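Local coordinates for protein PEPTIDE N-myristoyltransferase (Saccharomyces cerevisiae, PDB 1IIC) that transfers myristate from myristoyl-CoA to the N-terminal glycine of protein and peptide substrates, at residues Thr225-Val239 / Ser280-Phe294. Numbering follows the deposited sequence.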
# COMPACT_ATOMS: atom_id res chain seq x y z
N THR A 225 -10.13 -18.95 -14.62
CA THR A 225 -9.03 -19.83 -14.26
C THR A 225 -9.49 -21.06 -13.49
O THR A 225 -10.10 -20.94 -12.42
CB THR A 225 -7.97 -19.07 -13.44
OG1 THR A 225 -7.70 -17.81 -14.07
CG2 THR A 225 -6.68 -19.88 -13.35
N ALA A 226 -9.20 -22.23 -14.03
CA ALA A 226 -9.58 -23.49 -13.42
C ALA A 226 -8.79 -23.71 -12.14
O ALA A 226 -7.59 -23.45 -12.09
CB ALA A 226 -9.32 -24.64 -14.39
N GLY A 227 -9.47 -24.18 -11.09
CA GLY A 227 -8.82 -24.43 -9.82
C GLY A 227 -8.79 -23.23 -8.89
O GLY A 227 -8.38 -23.33 -7.73
N LEU A 228 -9.23 -22.09 -9.40
CA LEU A 228 -9.24 -20.83 -8.64
C LEU A 228 -10.29 -20.86 -7.52
O LEU A 228 -11.47 -21.13 -7.77
CB LEU A 228 -9.51 -19.68 -9.62
CG LEU A 228 -9.24 -18.18 -9.34
CD1 LEU A 228 -10.56 -17.45 -9.30
CD2 LEU A 228 -8.45 -17.97 -8.08
N ARG A 229 -9.87 -20.59 -6.29
CA ARG A 229 -10.81 -20.56 -5.18
C ARG A 229 -10.26 -19.64 -4.09
O ARG A 229 -9.17 -19.09 -4.25
CB ARG A 229 -11.02 -21.98 -4.61
CG ARG A 229 -9.78 -22.58 -3.97
CD ARG A 229 -10.07 -23.95 -3.40
NE ARG A 229 -8.86 -24.66 -2.99
CZ ARG A 229 -8.08 -24.30 -1.98
NH1 ARG A 229 -8.37 -23.24 -1.24
NH2 ARG A 229 -7.00 -25.02 -1.71
N LYS A 230 -11.00 -19.47 -3.00
CA LYS A 230 -10.55 -18.61 -1.90
C LYS A 230 -9.42 -19.26 -1.13
O LYS A 230 -9.33 -20.48 -1.05
CB LYS A 230 -11.69 -18.35 -0.93
CG LYS A 230 -12.85 -17.56 -1.51
CD LYS A 230 -13.88 -17.30 -0.44
CE LYS A 230 -15.07 -16.55 -1.00
NZ LYS A 230 -16.05 -16.25 0.08
N LEU A 231 -8.55 -18.43 -0.56
CA LEU A 231 -7.43 -18.92 0.25
C LEU A 231 -7.97 -19.45 1.58
O LEU A 231 -8.90 -18.87 2.13
CB LEU A 231 -6.43 -17.79 0.52
CG LEU A 231 -5.40 -18.03 1.61
CD1 LEU A 231 -4.45 -19.13 1.19
CD2 LEU A 231 -4.64 -16.75 1.89
N LYS A 232 -7.39 -20.53 2.08
CA LYS A 232 -7.81 -21.12 3.35
C LYS A 232 -6.57 -21.40 4.16
O LYS A 232 -5.48 -21.53 3.61
CB LYS A 232 -8.57 -22.43 3.11
CG LYS A 232 -9.72 -22.29 2.12
CD LYS A 232 -10.25 -23.66 1.70
CE LYS A 232 -11.25 -23.52 0.55
NZ LYS A 232 -11.81 -24.85 0.16
N LYS A 233 -6.73 -21.50 5.48
CA LYS A 233 -5.61 -21.77 6.38
C LYS A 233 -4.85 -23.03 5.96
O LYS A 233 -3.63 -23.09 6.06
CB LYS A 233 -6.10 -21.91 7.82
N GLU A 234 -5.59 -24.03 5.49
CA GLU A 234 -4.99 -25.28 5.04
C GLU A 234 -3.93 -25.03 3.96
O GLU A 234 -2.98 -25.79 3.83
CB GLU A 234 -6.06 -26.21 4.47
CG GLU A 234 -7.18 -26.61 5.44
CD GLU A 234 -8.02 -25.43 5.92
OE1 GLU A 234 -8.56 -24.70 5.06
OE2 GLU A 234 -8.14 -25.24 7.15
N ASP A 235 -4.13 -23.96 3.18
CA ASP A 235 -3.24 -23.60 2.08
C ASP A 235 -1.97 -22.85 2.48
O ASP A 235 -1.00 -22.82 1.73
CB ASP A 235 -3.99 -22.72 1.08
CG ASP A 235 -5.26 -23.35 0.57
OD1 ASP A 235 -6.23 -22.60 0.37
OD2 ASP A 235 -5.30 -24.59 0.35
N ILE A 236 -1.99 -22.23 3.66
CA ILE A 236 -0.85 -21.42 4.10
C ILE A 236 0.58 -21.91 3.84
O ILE A 236 1.38 -21.16 3.26
CB ILE A 236 -0.98 -21.06 5.59
CG1 ILE A 236 -2.26 -20.24 5.81
CG2 ILE A 236 0.23 -20.23 6.02
CD1 ILE A 236 -2.34 -18.92 5.00
N ASP A 237 0.92 -23.14 4.25
CA ASP A 237 2.28 -23.60 4.01
C ASP A 237 2.68 -23.52 2.54
O ASP A 237 3.73 -22.97 2.22
CB ASP A 237 2.48 -25.03 4.54
CG ASP A 237 2.52 -25.10 6.06
OD1 ASP A 237 3.04 -24.16 6.70
OD2 ASP A 237 2.05 -26.11 6.62
N GLN A 238 1.86 -24.05 1.64
CA GLN A 238 2.18 -24.00 0.21
C GLN A 238 2.20 -22.59 -0.37
O GLN A 238 3.15 -22.20 -1.04
CB GLN A 238 1.17 -24.80 -0.62
CG GLN A 238 1.47 -26.28 -0.75
CD GLN A 238 0.69 -26.90 -1.88
OE1 GLN A 238 1.03 -26.72 -3.06
NE2 GLN A 238 -0.36 -27.62 -1.55
N VAL A 239 1.14 -21.83 -0.11
CA VAL A 239 1.05 -20.47 -0.65
C VAL A 239 2.20 -19.62 -0.18
O VAL A 239 2.77 -18.85 -0.96
CB VAL A 239 -0.28 -19.79 -0.24
CG1 VAL A 239 -0.35 -18.38 -0.81
CG2 VAL A 239 -1.45 -20.62 -0.76
N SER A 280 -8.26 -12.81 -0.62
CA SER A 280 -7.17 -13.62 -1.17
C SER A 280 -7.66 -14.89 -1.86
O SER A 280 -8.53 -15.60 -1.36
CB SER A 280 -6.19 -13.98 -0.07
OG SER A 280 -5.59 -12.81 0.48
N TYR A 281 -7.06 -15.17 -3.02
CA TYR A 281 -7.42 -16.34 -3.83
C TYR A 281 -6.22 -17.18 -4.20
O TYR A 281 -5.09 -16.70 -4.24
CB TYR A 281 -8.15 -15.89 -5.09
CG TYR A 281 -9.33 -15.04 -4.75
CD1 TYR A 281 -9.15 -13.69 -4.43
CD2 TYR A 281 -10.61 -15.59 -4.60
CE1 TYR A 281 -10.21 -12.92 -3.97
CE2 TYR A 281 -11.67 -14.82 -4.13
CZ TYR A 281 -11.45 -13.48 -3.81
OH TYR A 281 -12.47 -12.71 -3.31
N VAL A 282 -6.49 -18.44 -4.49
CA VAL A 282 -5.46 -19.39 -4.83
C VAL A 282 -5.95 -20.26 -5.99
O VAL A 282 -7.15 -20.33 -6.24
CB VAL A 282 -5.15 -20.29 -3.61
CG1 VAL A 282 -4.56 -21.61 -4.05
CG2 VAL A 282 -4.19 -19.58 -2.66
N VAL A 283 -5.03 -20.87 -6.71
CA VAL A 283 -5.38 -21.78 -7.79
C VAL A 283 -4.76 -23.12 -7.39
O VAL A 283 -3.56 -23.21 -7.17
CB VAL A 283 -4.82 -21.34 -9.16
CG1 VAL A 283 -5.11 -22.42 -10.20
CG2 VAL A 283 -5.45 -20.02 -9.60
N GLU A 284 -5.60 -24.14 -7.28
CA GLU A 284 -5.15 -25.48 -6.90
C GLU A 284 -5.35 -26.49 -8.04
O GLU A 284 -6.44 -26.62 -8.59
CB GLU A 284 -5.91 -25.94 -5.66
CG GLU A 284 -5.63 -27.37 -5.26
CD GLU A 284 -6.32 -27.78 -3.99
OE1 GLU A 284 -7.55 -27.55 -3.87
OE2 GLU A 284 -5.64 -28.35 -3.11
N GLN A 285 -4.28 -27.21 -8.38
CA GLN A 285 -4.33 -28.21 -9.44
C GLN A 285 -4.85 -29.56 -8.91
O GLN A 285 -4.74 -29.85 -7.72
CB GLN A 285 -2.95 -28.39 -10.07
CG GLN A 285 -2.32 -27.10 -10.61
CD GLN A 285 -3.23 -26.34 -11.57
OE1 GLN A 285 -4.01 -26.94 -12.31
NE2 GLN A 285 -3.11 -25.02 -11.57
N PRO A 286 -5.39 -30.40 -9.79
CA PRO A 286 -5.91 -31.70 -9.38
C PRO A 286 -5.03 -32.51 -8.42
O PRO A 286 -5.55 -33.34 -7.68
CB PRO A 286 -6.15 -32.42 -10.70
CG PRO A 286 -6.57 -31.28 -11.60
CD PRO A 286 -5.53 -30.23 -11.26
N ASP A 287 -3.72 -32.28 -8.44
CA ASP A 287 -2.81 -33.01 -7.55
C ASP A 287 -2.60 -32.30 -6.21
O ASP A 287 -1.68 -32.63 -5.45
CB ASP A 287 -1.46 -33.21 -8.24
CG ASP A 287 -0.82 -31.91 -8.67
OD1 ASP A 287 0.24 -31.94 -9.34
OD2 ASP A 287 -1.37 -30.84 -8.33
N GLY A 288 -3.45 -31.32 -5.92
CA GLY A 288 -3.36 -30.59 -4.67
C GLY A 288 -2.34 -29.46 -4.68
O GLY A 288 -2.24 -28.70 -3.71
N LYS A 289 -1.59 -29.32 -5.76
CA LYS A 289 -0.59 -28.27 -5.85
C LYS A 289 -1.16 -26.88 -6.05
O LYS A 289 -2.06 -26.68 -6.87
CB LYS A 289 0.42 -28.59 -6.95
CG LYS A 289 1.71 -29.27 -6.45
CD LYS A 289 1.44 -30.54 -5.63
CE LYS A 289 0.94 -30.24 -4.21
NZ LYS A 289 0.31 -31.42 -3.56
N ILE A 290 -0.64 -25.92 -5.30
CA ILE A 290 -1.07 -24.54 -5.41
C ILE A 290 -0.04 -23.84 -6.29
O ILE A 290 1.13 -23.71 -5.92
CB ILE A 290 -1.15 -23.86 -4.03
CG1 ILE A 290 -2.30 -24.49 -3.24
CG2 ILE A 290 -1.36 -22.36 -4.19
CD1 ILE A 290 -2.46 -23.92 -1.86
N THR A 291 -0.49 -23.40 -7.46
CA THR A 291 0.38 -22.76 -8.43
C THR A 291 0.17 -21.25 -8.61
O THR A 291 0.99 -20.60 -9.25
CB THR A 291 0.20 -23.42 -9.80
OG1 THR A 291 -1.18 -23.35 -10.18
CG2 THR A 291 0.63 -24.89 -9.74
N ASP A 292 -0.90 -20.69 -8.05
CA ASP A 292 -1.18 -19.27 -8.19
C ASP A 292 -1.77 -18.66 -6.92
O ASP A 292 -2.39 -19.35 -6.12
CB ASP A 292 -2.13 -19.00 -9.36
CG ASP A 292 -1.61 -19.54 -10.67
OD1 ASP A 292 -1.91 -20.71 -11.00
OD2 ASP A 292 -0.88 -18.80 -11.37
N PHE A 293 -1.59 -17.36 -6.76
CA PHE A 293 -2.08 -16.66 -5.60
C PHE A 293 -2.17 -15.18 -5.90
O PHE A 293 -1.27 -14.62 -6.51
CB PHE A 293 -1.13 -16.90 -4.42
CG PHE A 293 -1.21 -15.85 -3.34
CD1 PHE A 293 -0.19 -14.92 -3.17
CD2 PHE A 293 -2.31 -15.80 -2.49
CE1 PHE A 293 -0.26 -13.95 -2.18
CE2 PHE A 293 -2.39 -14.82 -1.49
CZ PHE A 293 -1.36 -13.90 -1.34
N PHE A 294 -3.28 -14.57 -5.52
CA PHE A 294 -3.43 -13.14 -5.73
C PHE A 294 -4.42 -12.58 -4.73
O PHE A 294 -5.32 -13.28 -4.26
CB PHE A 294 -3.84 -12.81 -7.17
CG PHE A 294 -5.21 -13.26 -7.55
CD1 PHE A 294 -5.40 -14.32 -8.42
CD2 PHE A 294 -6.34 -12.59 -7.07
CE1 PHE A 294 -6.67 -14.70 -8.82
CE2 PHE A 294 -7.62 -12.97 -7.46
CZ PHE A 294 -7.78 -14.02 -8.33
O HOH W 1 -5.00 -23.36 -13.35
O HOH W 2 -9.67 -26.70 -5.37
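The side-chain amide of Gln-238 meets the hairpin of 280-294 at two backbone points: OE1 accepts from Ile-290 N at 2.9 Å, the donor standing above the carbonyl plane, while NE2 gives Gly-288 O a nearly straight bond (173°) lying in the amide plane. Two bonds, one to each end of the amide, fix its rotation. Next to this amide, Ile-290 reaches with CD1 to Asp-235 CB (3.5 Å) and to Val-239 CG2; CG1 lies anti to the carbonyl carbon (chi1 -68°) and the chain is extended beyond it, which carries CD1 there. Val-239 CG2 also meets Val-282 CG2 tip to tip at 3.5 Å, a tight fit, and its CG1 sits over one face of the Phe-293 ring, 3.9 Å from the centroid, a CH-pi contact. Phe-265, edge-to-face with Phe-293, extends this apolar layer.

Arg-229 bridges two acids. NH1 and NH2 grip Asp-235 end-on, NH2 to OD2 measuring 2.7 Å, whereas NE meets Glu-284 OE1 at a longer 3.3 Å, from above a carboxylate plane turned 68° from the guanidinium. A leucine in its place would probably leave both carboxylates without their shared counter-charge, Asp-235 retaining the backbone N of Lys-232 as a donor to OD1. In the backbone, Arg-229 N to Val-282 O (2.7 Å) and Val-282 N to Arg-229 O (2.8 Å) make an antiparallel hydrogen-bonded pair. Strand 228-230 thereby flanks the 280-284/290-294 beta hairpin as an outer strand of the mixed sheet, with helix 236-247 packed against the hairpin, consistent with the GNAT-like C-terminal half of N-myristoyltransferases.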